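Local structure of Thiol:disulfide interchange protein, thioredoxin family protein (Chlorobaculum tepidum, 3OR5) at residues V39-T44 with R104-Y109; S51-M56 with K83-T88; Q58-W63 with F68-I73; V122-A125 with V129-V132. The protein probably acts as a thiol:disulfide oxidoreductase of the thioredoxin family, of the TlpA-like kind linked to the maturation of c-type cytochromes. One frame throughout, in Å; residues are numbered along the deposited sequence.

Contact 1: residues V39-T44 with R104-Y109; sequences VNFFAT and RAFNGY
Phe41 drives the outer edge of its ring toward the face of Phe106 in an offset edge-to-face pair, the ring centroids 5.7 Å apart and the planes at 66°. The touching edge is CZ and CE2: Phe41 CZ stands 3.7 Å from Phe106 CD2, and Phe41 CE2 lies 3.9 Å from Phe106 CB. Two residues earlier on the strand, Val39 meets the far end of that ring. Its CG2 comes within 3.9 Å of Phe106 CZ, while CG1 sits over one face of the Phe106 ring, displaced toward the rim. Phe106 can reach both because its CG is anti to the carbonyl carbon (chi1 -69°), which turns the ring from helix 100-107 down onto the strand. The contact is wholly apolar and buried. Further out, Phe17 meets the Phe106 ring edge-to-face and Phe121 lies against it at a shallower tilt, while Ile73 of the neighbouring strand packs on both Val39 and Phe41. Val39 and Phe41 alternate with Asn40 and Phe42, whose side chains turn to helix 47-63 on the other side of the sheet. Helix 100-107 thus covers one side of a central strand, in keeping with the layered alpha/beta core of the thioredoxin fold.

Contact 2: residues S51-M56 with K83-T88; sequences SEIPDM and KNYMKT
Tyr85 carries its CG anti to the backbone N (chi1 -171°), which sends the phenol from helix 79-89 across to Ile53 on helix 47-63; Ile53 answers with CG2 anti to its own N and CG1 beside it (chi1 -76°), which sets CG2 and, through CG1, CD1 beside the outer edge of the phenol. In this thioredoxin-fold protein, helix 47-63 is the one that begins at a CxxC pattern, probably the redox centre, and the contact joins its first turns to the next helix of the chain. The touch is all at the outer end of the phenol. Ile53 CD1 approaches the ring edge near its plane, 3.9 Å from Tyr85 CE2, and Ile53 CG2 lies 4.0 Å from the same carbon. Around the contact, Phe42 and Tyr93 also pack on Ile53, and Thr44 packs on Tyr85. Since Tyr85 alone of 83-88 touches 51-56, replacing it with an alanine would probably strip this flank of Ile53 of its aromatic neighbour and open a gap between the helices. Toward 51-56 the hydroxyl meets carbon alone: Tyr85 OH is 3.8 Å from Ile53 CB and 4.1 Å from Pro54 CD, a ring carbon of the proline.

Contact 3: residues Q58-W63 with F68-I73; sequences QVQKTW and FTFVGI
Phe70 has the CZ of Phe68 over the centre of one ring face, 3.6 Å above the plane, and receives the helix at its edge, where Val59 CG1 and CB close on Phe70 CE2. The Gln60 amide, its plane tilted from that ring, brings OE1 to the same edge, 3.5 Å from Phe70 CD2. Trp63 offers its CB to Phe68 CD2 at 3.9 Å, while its indole reaches toward helix 139-150, where NE1 is hydrogen-bonded to Asp143 OD1. The polar link is Gln60, extended at chi1 but bent at chi2 (79°), which turns the amide onto the strand. Its OE1 accepts the backbone N-H of Phe70 at 2.8 Å, on a lone pair in the carbonyl plane and almost straight (174°). Its NE2 donates to Thr69 OG1 at 3.1 Å, which in turn donates to Phe70 O; the amide's two bonds to the strand probably fix its rotation. A leucine in place of Gln60 would probably leave the buried Phe70 N-H without its acceptor and Thr69 OG1 without its donor. The axes of 58-63 and 68-73 run roughly antiparallel (151°), 7.9 Å apart at their closest, as expected where the helix of a beta-alpha-beta crossover returns to its sheet, here strands 36-42 and 68-74 of the thioredoxin fold.

Contact 4: residues V122-A125 with V129-V132; sequences VIDA and VSGV
Ile123 and Val129 face each other on one side of the hairpin as an antiparallel non-hydrogen-bonded pair, their side chains crossing at a slant with Ile123 CG1 4.0 Å from Val129 CG2. That branch of Val129 lies beside its own backbone N; the other, CG1, is anti to N (chi1 -176°) and rests against the carbonyl oxygen of Val122. On the other side, Val122 pairs with Gly131, which offers no side chain, so the valine meets backbone instead: its CB is 3.8 Å from Gly131 O. Outside the hairpin, Val122 packs on Ile38 of the adjoining strand. Two backbone bonds join the strands, Val122 N to Gly131 O at 2.9 Å and Ser130 N to Val122 O at 2.8 Å, the latter meeting the oxygen nearly end-on to its carbonyl bond. Between the two pairs the register slips by one, a beta bulge that places Ser130 as the extra residue. Its side chain consequently turns toward the opposite strand rather than settling on either face. Asp124, just past the end of its strand, has its CG between backbone N and carbonyl carbon (chi1 60°), swinging the carboxylate back toward the serine, with Asp124 OD2 2.9 Å from Ser130 OG. The other oxygen, OD1, accepts the backbone N-H of Asn128 and so ties the carboxylate to the turn. Chemically the hairpin is divided: aliphatic groups and direct backbone bonds join the strands, whereas the carboxylate, bonded through OD1 and with OD2 close to the serine hydroxyl, spans the connecting turn and is probably limited in its rotation.

From the N terminus, strand 36-42 supplies the first half of contact 1, whose partner arrives only with helix 100-107, closing the longest of the four loops. Contacts 2 and 3 both fall within it. Helix 47-63 serves both: contact 2 joins it to helix 79-89, and within that span contact 3 folds its C-terminal end back on strand 68-74. Contact 4 opens after contact 1 has closed and makes the hairpin at the edge of the same sheet. Strand 36-42 lies centrally, bonded through Asn40 to Val71 and Ile73 of contact 3. Tyr109 packs on Val129, joining contacts 1 and 4, while contacts 2 and 4 lie about 22 Å apart between centres.

Contact 1: residues V39-T44 with R104-Y109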
loop_
_atom_site.group_PDB
_atom_site.type_symbol
_atom_site.label_atom_id
_atom_site.label_comp_id
_atom_site.label_asym_id
_atom_site.label_seq_id
_atom_site.Cartn_x
_atom_site.Cartn_y
_atom_site.Cartn_z
ATOM N N VAL A 39 -1.056 0.282 2.263
ATOM C CA VAL A 39 -1.395 0.913 0.959
ATOM C C VAL A 39 -0.250 1.884 0.689
ATOM O O VAL A 39 0.029 2.769 1.496
ATOM C CB VAL A 39 -2.707 1.640 1.060
ATOM C CG1 VAL A 39 -3.022 2.382 -0.280
ATOM C CG2 VAL A 39 -3.838 0.641 1.445
ATOM N N ASN A 40 0.419 1.685 -0.441
ATOM C CA ASN A 40 1.698 2.383 -0.801
ATOM C C ASN A 40 1.375 3.257 -1.980
ATOM O O ASN A 40 1.116 2.787 -3.093
ATOM C CB ASN A 40 2.790 1.377 -1.160
ATOM C CG ASN A 40 4.031 2.053 -1.669
ATOM O OD1 ASN A 40 4.540 2.995 -0.997
ATOM N ND2 ASN A 40 4.566 1.568 -2.671
ATOM N N PHE A 41 1.439 4.587 -1.755
ATOM C CA PHE A 41 1.317 5.568 -2.877
ATOM C C PHE A 41 2.708 5.770 -3.354
ATOM O O PHE A 41 3.623 6.139 -2.570
ATOM C CB PHE A 41 0.734 6.913 -2.368
ATOM C CG PHE A 41 -0.769 6.818 -2.159
ATOM C CD1 PHE A 41 -1.717 7.282 -3.108
ATOM C CD2 PHE A 41 -1.231 6.228 -0.967
ATOM C CE1 PHE A 41 -3.094 7.123 -2.895
ATOM C CE2 PHE A 41 -2.629 6.059 -0.740
ATOM C CZ PHE A 41 -3.579 6.584 -1.669
ATOM N N PHE A 42 2.920 5.506 -4.627
ATOM C CA PHE A 42 4.306 5.465 -5.169
ATOM C C PHE A 42 4.369 5.909 -6.624
ATOM O O PHE A 42 3.319 5.950 -7.287
ATOM C CB PHE A 42 4.912 4.012 -5.123
ATOM C CG PHE A 42 4.296 3.085 -6.134
ATOM C CD1 PHE A 42 5.011 2.717 -7.273
ATOM C CD2 PHE A 42 2.997 2.568 -5.956
ATOM C CE1 PHE A 42 4.445 1.905 -8.248
ATOM C CE2 PHE A 42 2.431 1.697 -6.930
ATOM C CZ PHE A 42 3.153 1.382 -8.082
ATOM N N ALA A 43 5.619 6.168 -7.145
ATOM C CA ALA A 43 5.802 6.279 -8.543
ATOM C C ALA A 43 7.038 5.469 -8.919
ATOM O O ALA A 43 7.973 5.370 -8.120
ATOM C CB ALA A 43 5.998 7.783 -8.967
ATOM N N THR A 44 6.998 4.864 -10.102
ATOM C CA THR A 44 8.149 3.981 -10.454
ATOM C C THR A 44 9.359 4.842 -10.851
ATOM O O THR A 44 10.452 4.299 -10.880
ATOM C CB THR A 44 7.867 3.019 -11.591
ATOM O OG1 THR A 44 7.838 3.699 -12.866
ATOM C CG2 THR A 44 6.504 2.304 -11.354
ATOM N N ARG A 104 -8.302 10.743 -2.499
ATOM C CA ARG A 104 -9.128 11.398 -1.442
ATOM C C ARG A 104 -9.493 10.372 -0.359
ATOM O O ARG A 104 -9.714 10.780 0.795
ATOM C CB ARG A 104 -10.413 11.965 -2.053
ATOM C CG ARG A 104 -10.257 13.200 -2.891
ATOM C CD ARG A 104 -11.678 13.823 -3.079
ATOM N NE ARG A 104 -12.438 13.081 -4.081
ATOM C CZ ARG A 104 -12.365 13.357 -5.381
ATOM N NH1 ARG A 104 -11.558 14.331 -5.795
ATOM N NH2 ARG A 104 -13.057 12.629 -6.255
ATOM N N ALA A 105 -9.559 9.078 -0.672
ATOM C CA ALA A 105 -9.821 8.038 0.328
ATOM C C ALA A 105 -8.816 8.020 1.511
ATOM O O ALA A 105 -9.208 7.701 2.637
ATOM C CB ALA A 105 -9.935 6.649 -0.272
ATOM N N PHE A 106 -7.555 8.342 1.214
ATOM C CA PHE A 106 -6.451 8.353 2.172
ATOM C C PHE A 106 -5.905 9.717 2.600
ATOM O O PHE A 106 -5.213 9.819 3.600
ATOM C CB PHE A 106 -5.317 7.465 1.648
ATOM C CG PHE A 106 -5.692 6.060 1.661
ATOM C CD1 PHE A 106 -5.548 5.305 2.787
ATOM C CD2 PHE A 106 -6.333 5.510 0.510
ATOM C CE1 PHE A 106 -5.954 3.956 2.808
ATOM C CE2 PHE A 106 -6.727 4.195 0.546
ATOM C CZ PHE A 106 -6.519 3.425 1.633
ATOM N N ASN A 107 -6.207 10.765 1.826
ATOM C CA ASN A 107 -5.706 12.102 2.092
ATOM C C ASN A 107 -6.004 12.575 3.502
ATOM O O ASN A 107 -5.168 13.344 4.057
ATOM C CB ASN A 107 -6.500 13.096 1.184
ATOM C CG ASN A 107 -5.707 13.607 0.105
ATOM O OD1 ASN A 107 -4.479 13.431 0.028
ATOM N ND2 ASN A 107 -6.417 14.271 -0.813
ATOM N N GLY A 108 -7.165 12.198 4.014
ATOM C CA GLY A 108 -7.613 12.676 5.326
ATOM C C GLY A 108 -6.771 12.227 6.500
ATOM O O GLY A 108 -6.888 12.780 7.620
ATOM N N TYR A 109 -5.956 11.180 6.297
ATOM C CA TYR A 109 -5.142 10.642 7.424
ATOM C C TYR A 109 -3.825 11.353 7.633
ATOM O O TYR A 109 -3.093 11.051 8.590
ATOM C CB TYR A 109 -4.883 9.124 7.228
ATOM C CG TYR A 109 -6.149 8.321 7.076
ATOM C CD1 TYR A 109 -7.064 8.119 8.129
ATOM C CD2 TYR A 109 -6.412 7.712 5.880
ATOM C CE1 TYR A 109 -8.254 7.359 7.909
ATOM C CE2 TYR A 109 -7.582 6.989 5.674
ATOM C CZ TYR A 109 -8.476 6.827 6.676
ATOM O OH TYR A 109 -9.623 6.104 6.410
#

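Contact 2: residues S51-M56 with K83-T88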
loop_
_atom_site.group_PDB
_atom_site.type_symbol
_atom_site.label_atom_id
_atom_site.label_comp_id
_atom_site.label_asym_id
_atom_site.label_seq_id
_atom_site.Cartn_x
_atom_site.Cartn_y
_atom_site.Cartn_z
ATOM N N SER A 51 13.880 1.904 -4.612
ATOM C CA SER A 51 14.696 1.244 -3.607
ATOM C C SER A 51 13.841 0.314 -2.742
ATOM O O SER A 51 14.224 -0.851 -2.405
ATOM C CB SER A 51 15.333 2.313 -2.713
ATOM O OG SER A 51 16.262 1.615 -1.888
ATOM N N GLU A 52 12.649 0.767 -2.446
ATOM C CA GLU A 52 11.855 0.023 -1.479
ATOM C C GLU A 52 10.946 -1.029 -2.072
ATOM O O GLU A 52 10.619 -2.051 -1.351
ATOM C CB GLU A 52 11.140 0.870 -0.484
ATOM C CG GLU A 52 10.091 1.681 -0.985
ATOM C CD GLU A 52 9.327 2.401 0.176
ATOM O OE1 GLU A 52 9.930 2.728 1.245
ATOM O OE2 GLU A 52 8.113 2.599 0.011
ATOM N N ILE A 53 10.471 -0.798 -3.306
ATOM C CA ILE A 53 9.493 -1.789 -3.839
ATOM C C ILE A 53 10.055 -3.220 -3.922
ATOM O O ILE A 53 9.304 -4.151 -3.618
ATOM C CB ILE A 53 8.885 -1.294 -5.135
ATOM C CG1 ILE A 53 7.841 -0.207 -4.753
ATOM C CG2 ILE A 53 8.198 -2.496 -5.929
ATOM C CD1 ILE A 53 7.344 0.600 -5.927
ATOM N N PRO A 54 11.301 -3.449 -4.280
ATOM C CA PRO A 54 11.799 -4.848 -4.242
ATOM C C PRO A 54 11.778 -5.470 -2.848
ATOM O O PRO A 54 11.548 -6.709 -2.713
ATOM C CB PRO A 54 13.218 -4.760 -4.798
ATOM C CG PRO A 54 13.126 -3.548 -5.726
ATOM C CD PRO A 54 12.201 -2.547 -5.063
ATOM N N ASP A 55 11.965 -4.684 -1.790
ATOM C CA ASP A 55 11.886 -5.218 -0.414
ATOM C C ASP A 55 10.416 -5.517 -0.120
ATOM O O ASP A 55 10.152 -6.474 0.556
ATOM C CB ASP A 55 12.414 -4.188 0.593
ATOM C CG ASP A 55 13.979 -4.025 0.457
ATOM O OD1 ASP A 55 14.637 -4.943 -0.035
ATOM O OD2 ASP A 55 14.544 -3.006 0.895
HETATM N N MSE A 56 9.511 -4.663 -0.576
HETATM C CA MSE A 56 8.075 -4.882 -0.387
HETATM C C MSE A 56 7.703 -6.224 -1.036
HETATM O O MSE A 56 6.921 -6.977 -0.453
HETATM C CB MSE A 56 7.211 -3.766 -0.978
HETATM C CG MSE A 56 7.381 -2.552 -0.095
HETATM SE SE MSE A 56 6.458 -1.011 -0.959
HETATM C CE MSE A 56 4.834 -1.781 -1.289
ATOM N N LYS A 83 2.978 -0.722 -15.766
ATOM C CA LYS A 83 2.838 -2.142 -16.153
ATOM C C LYS A 83 4.220 -2.776 -16.423
ATOM O O LYS A 83 4.530 -3.900 -15.981
ATOM C CB LYS A 83 2.002 -2.240 -17.449
ATOM C CG LYS A 83 1.795 -3.668 -18.015
ATOM C CD LYS A 83 0.476 -4.218 -17.517
ATOM C CE LYS A 83 0.129 -5.625 -18.181
ATOM N NZ LYS A 83 1.254 -6.568 -17.829
ATOM N N ASN A 84 5.123 -2.055 -17.093
ATOM C CA ASN A 84 6.468 -2.613 -17.289
ATOM C C ASN A 84 7.299 -2.751 -16.023
ATOM O O ASN A 84 7.995 -3.693 -15.871
ATOM C CB ASN A 84 7.249 -1.805 -18.330
ATOM C CG ASN A 84 8.248 -2.674 -19.030
ATOM O OD1 ASN A 84 7.880 -3.767 -19.544
ATOM N ND2 ASN A 84 9.496 -2.292 -18.996
ATOM N N TYR A 85 7.183 -1.820 -15.069
ATOM C CA TYR A 85 7.867 -1.943 -13.816
ATOM C C TYR A 85 7.372 -3.199 -13.030
ATOM O O TYR A 85 8.155 -3.927 -12.442
ATOM C CB TYR A 85 7.633 -0.653 -13.009
ATOM C CG TYR A 85 8.500 -0.610 -11.784
ATOM C CD1 TYR A 85 9.866 -0.535 -11.870
ATOM C CD2 TYR A 85 7.882 -0.618 -10.506
ATOM C CE1 TYR A 85 10.650 -0.505 -10.714
ATOM C CE2 TYR A 85 8.677 -0.567 -9.357
ATOM C CZ TYR A 85 10.021 -0.506 -9.472
ATOM O OH TYR A 85 10.759 -0.468 -8.305
HETATM N N MSE A 86 6.074 -3.402 -13.094
HETATM C CA MSE A 86 5.488 -4.605 -12.452
HETATM C C MSE A 86 6.101 -5.841 -13.038
HETATM O O MSE A 86 6.348 -6.789 -12.265
HETATM C CB MSE A 86 3.954 -4.595 -12.586
HETATM C CG MSE A 86 3.329 -3.556 -11.707
HETATM SE SE MSE A 86 1.420 -3.510 -12.183
HETATM C CE MSE A 86 0.888 -5.150 -11.443
ATOM N N LYS A 87 6.300 -5.881 -14.350
ATOM C CA LYS A 87 6.891 -7.060 -14.988
ATOM C C LYS A 87 8.353 -7.203 -14.575
ATOM O O LYS A 87 8.816 -8.268 -14.137
ATOM C CB LYS A 87 6.683 -6.943 -16.519
ATOM C CG LYS A 87 7.305 -8.036 -17.278
ATOM C CD LYS A 87 6.911 -7.816 -18.738
ATOM C CE LYS A 87 8.137 -7.925 -19.659
ATOM N NZ LYS A 87 9.127 -6.786 -19.374
ATOM N N THR A 88 9.123 -6.123 -14.691
ATOM C CA THR A 88 10.576 -6.183 -14.374
ATOM C C THR A 88 10.920 -6.493 -12.929
ATOM O O THR A 88 11.836 -7.269 -12.635
ATOM C CB THR A 88 11.350 -4.918 -14.861
ATOM O OG1 THR A 88 11.014 -3.771 -14.065
ATOM C CG2 THR A 88 11.018 -4.666 -16.218
#

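Contact 3: residues Q58-W63 with F68-I73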
loop_
_atom_site.group_PDB
_atom_site.type_symbol
_atom_site.label_atom_id
_atom_site.label_comp_id
_atom_site.label_asym_id
_atom_site.label_seq_id
_atom_site.Cartn_x
_atom_site.Cartn_y
_atom_site.Cartn_z
ATOM N N GLN A 58 9.604 -8.807 -1.580
ATOM C CA GLN A 58 10.044 -9.920 -0.753
ATOM C C GLN A 58 9.174 -10.137 0.494
ATOM O O GLN A 58 8.881 -11.293 0.901
ATOM C CB GLN A 58 11.504 -9.755 -0.312
ATOM C CG GLN A 58 12.082 -11.103 0.130
ATOM C CD GLN A 58 12.153 -12.146 -0.991
ATOM O OE1 GLN A 58 12.732 -11.891 -2.052
ATOM N NE2 GLN A 58 11.513 -13.312 -0.780
ATOM N N VAL A 59 8.817 -9.039 1.164
ATOM C CA VAL A 59 7.938 -9.150 2.325
ATOM C C VAL A 59 6.546 -9.751 1.932
ATOM O O VAL A 59 5.936 -10.578 2.675
ATOM C CB VAL A 59 7.779 -7.751 3.021
ATOM C CG1 VAL A 59 6.720 -7.803 4.141
ATOM C CG2 VAL A 59 9.177 -7.351 3.598
ATOM N N GLN A 60 6.022 -9.346 0.795
ATOM C CA GLN A 60 4.763 -9.927 0.283
ATOM C C GLN A 60 4.920 -11.465 0.196
ATOM O O GLN A 60 3.964 -12.177 0.528
ATOM C CB GLN A 60 4.425 -9.322 -1.094
ATOM C CG GLN A 60 3.146 -9.894 -1.654
ATOM C CD GLN A 60 1.922 -9.275 -1.048
ATOM O OE1 GLN A 60 1.955 -8.240 -0.387
ATOM N NE2 GLN A 60 0.795 -9.871 -1.355
ATOM N N LYS A 61 6.061 -11.912 -0.319
ATOM C CA LYS A 61 6.219 -13.395 -0.500
ATOM C C LYS A 61 6.211 -14.098 0.847
ATOM O O LYS A 61 5.582 -15.174 0.951
ATOM C CB LYS A 61 7.534 -13.644 -1.196
ATOM C CG LYS A 61 7.512 -13.174 -2.697
ATOM C CD LYS A 61 8.833 -13.425 -3.404
ATOM C CE LYS A 61 8.529 -13.016 -4.811
ATOM N NZ LYS A 61 9.784 -12.904 -5.650
ATOM N N THR A 62 6.807 -13.514 1.867
ATOM C CA THR A 62 6.798 -14.109 3.205
ATOM C C THR A 62 5.392 -14.242 3.785
ATOM O O THR A 62 5.073 -15.251 4.464
ATOM C CB THR A 62 7.687 -13.290 4.130
ATOM O OG1 THR A 62 9.028 -13.283 3.613
ATOM C CG2 THR A 62 7.630 -13.833 5.592
ATOM N N TRP A 63 4.534 -13.239 3.558
ATOM C CA TRP A 63 3.284 -13.118 4.283
ATOM C C TRP A 63 1.997 -13.280 3.467
ATOM O O TRP A 63 0.906 -13.122 4.019
ATOM C CB TRP A 63 3.253 -11.742 5.053
ATOM C CG TRP A 63 4.339 -11.579 6.070
ATOM C CD1 TRP A 63 5.520 -10.933 5.917
ATOM C CD2 TRP A 63 4.329 -12.080 7.411
ATOM N NE1 TRP A 63 6.274 -10.951 7.112
ATOM C CE2 TRP A 63 5.553 -11.684 8.017
ATOM C CE3 TRP A 63 3.380 -12.797 8.174
ATOM C CZ2 TRP A 63 5.877 -12.000 9.346
ATOM C CZ3 TRP A 63 3.690 -13.081 9.540
ATOM C CH2 TRP A 63 4.959 -12.705 10.075
ATOM N N PHE A 68 -1.888 -11.012 5.161
ATOM C CA PHE A 68 -1.362 -9.620 4.882
ATOM C C PHE A 68 -1.190 -9.406 3.398
ATOM O O PHE A 68 -0.898 -10.379 2.660
ATOM C CB PHE A 68 0.040 -9.441 5.541
ATOM C CG PHE A 68 0.779 -8.223 5.044
ATOM C CD1 PHE A 68 0.483 -6.945 5.562
ATOM C CD2 PHE A 68 1.654 -8.350 3.981
ATOM C CE1 PHE A 68 1.066 -5.806 4.951
ATOM C CE2 PHE A 68 2.280 -7.275 3.393
ATOM C CZ PHE A 68 2.008 -5.979 3.923
ATOM N N THR A 69 -1.394 -8.158 2.939
ATOM C CA THR A 69 -0.959 -7.829 1.537
ATOM C C THR A 69 -0.558 -6.357 1.452
ATOM O O THR A 69 -1.075 -5.511 2.191
ATOM C CB THR A 69 -2.062 -8.061 0.525
ATOM O OG1 THR A 69 -1.543 -7.950 -0.824
ATOM C CG2 THR A 69 -3.340 -7.107 0.673
ATOM N N PHE A 70 0.397 -6.079 0.566
ATOM C CA PHE A 70 0.544 -4.664 0.108
ATOM C C PHE A 70 -0.529 -4.358 -0.960
ATOM O O PHE A 70 -1.094 -5.266 -1.654
ATOM C CB PHE A 70 1.920 -4.469 -0.517
ATOM C CG PHE A 70 3.021 -4.409 0.497
ATOM C CD1 PHE A 70 3.254 -3.233 1.176
ATOM C CD2 PHE A 70 3.849 -5.507 0.735
ATOM C CE1 PHE A 70 4.275 -3.210 2.142
ATOM C CE2 PHE A 70 4.904 -5.469 1.642
ATOM C CZ PHE A 70 5.112 -4.309 2.369
ATOM N N VAL A 71 -0.841 -3.062 -1.106
ATOM C CA VAL A 71 -1.613 -2.643 -2.249
ATOM C C VAL A 71 -0.896 -1.385 -2.750
ATOM O O VAL A 71 -0.590 -0.461 -1.927
ATOM C CB VAL A 71 -2.999 -2.219 -1.796
ATOM C CG1 VAL A 71 -3.795 -1.673 -2.977
ATOM C CG2 VAL A 71 -3.758 -3.384 -1.159
ATOM N N GLY A 72 -0.585 -1.335 -4.034
ATOM C CA GLY A 72 0.150 -0.127 -4.550
ATOM C C GLY A 72 -0.827 0.779 -5.301
ATOM O O GLY A 72 -1.697 0.313 -6.036
ATOM N N ILE A 73 -0.686 2.096 -5.147
ATOM C CA ILE A 73 -1.496 3.067 -5.918
ATOM C C ILE A 73 -0.467 3.985 -6.566
ATOM O O ILE A 73 0.286 4.674 -5.878
ATOM C CB ILE A 73 -2.453 3.833 -4.987
ATOM C CG1 ILE A 73 -3.533 2.827 -4.437
ATOM C CG2 ILE A 73 -3.155 4.985 -5.834
ATOM C CD1 ILE A 73 -4.489 3.458 -3.388
#

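Contact 4: residues V122-A125 with V129-V132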
loop_
_atom_site.group_PDB
_atom_site.type_symbol
_atom_site.label_atom_id
_atom_site.label_comp_id
_atom_site.label_asym_id
_atom_site.label_seq_id
_atom_site.Cartn_x
_atom_site.Cartn_y
_atom_site.Cartn_z
ATOM N N VAL A 122 -0.658 2.141 7.115
ATOM C CA VAL A 122 -0.677 0.755 7.721
ATOM C C VAL A 122 -2.037 0.494 8.292
ATOM O O VAL A 122 -2.499 1.239 9.184
ATOM C CB VAL A 122 0.371 0.642 8.803
ATOM C CG1 VAL A 122 0.346 -0.823 9.367
ATOM C CG2 VAL A 122 1.834 1.007 8.325
ATOM N N ILE A 123 -2.722 -0.538 7.789
ATOM C CA ILE A 123 -4.072 -0.917 8.273
ATOM C C ILE A 123 -3.946 -2.239 9.002
ATOM O O ILE A 123 -3.412 -3.222 8.458
ATOM C CB ILE A 123 -5.083 -1.045 7.127
ATOM C CG1 ILE A 123 -5.491 0.302 6.562
ATOM C CG2 ILE A 123 -6.421 -1.643 7.672
ATOM C CD1 ILE A 123 -4.432 0.900 5.628
ATOM N N ASP A 124 -4.347 -2.255 10.256
ATOM C CA ASP A 124 -4.069 -3.476 10.996
ATOM C C ASP A 124 -5.241 -4.443 10.764
ATOM O O ASP A 124 -6.207 -4.139 10.074
ATOM C CB ASP A 124 -3.859 -3.189 12.453
ATOM C CG ASP A 124 -5.060 -2.563 13.096
ATOM O OD1 ASP A 124 -6.245 -2.742 12.683
ATOM O OD2 ASP A 124 -4.749 -1.885 14.112
ATOM N N ALA A 125 -5.071 -5.659 11.311
ATOM C CA ALA A 125 -6.004 -6.737 11.058
ATOM C C ALA A 125 -7.370 -6.497 11.724
ATOM O O ALA A 125 -8.341 -7.178 11.329
ATOM C CB ALA A 125 -5.421 -8.081 11.533
ATOM N N VAL A 129 -6.713 2.249 10.563
ATOM C CA VAL A 129 -5.450 2.792 10.117
ATOM C C VAL A 129 -4.614 3.163 11.335
ATOM O O VAL A 129 -5.026 4.025 12.136
ATOM C CB VAL A 129 -5.648 4.067 9.292
ATOM C CG1 VAL A 129 -4.327 4.562 8.751
ATOM C CG2 VAL A 129 -6.600 3.794 8.141
ATOM N N SER A 130 -3.480 2.499 11.518
ATOM C CA SER A 130 -2.680 2.602 12.741
ATOM C C SER A 130 -1.552 3.580 12.588
ATOM O O SER A 130 -1.071 4.172 13.560
ATOM C CB SER A 130 -2.002 1.198 12.937
ATOM O OG SER A 130 -2.969 0.385 13.568
ATOM N N GLY A 131 -1.094 3.781 11.363
ATOM C CA GLY A 131 0.121 4.585 11.208
ATOM C C GLY A 131 0.331 4.976 9.743
ATOM O O GLY A 131 -0.256 4.402 8.815
ATOM N N VAL A 132 1.190 5.966 9.582
ATOM C CA VAL A 132 1.556 6.462 8.266
ATOM C C VAL A 132 3.053 6.385 8.115
ATOM O O VAL A 132 3.805 6.863 8.974
ATOM C CB VAL A 132 1.032 7.938 8.070
ATOM C CG1 VAL A 132 1.348 8.322 6.675
ATOM C CG2 VAL A 132 -0.509 8.042 8.334
#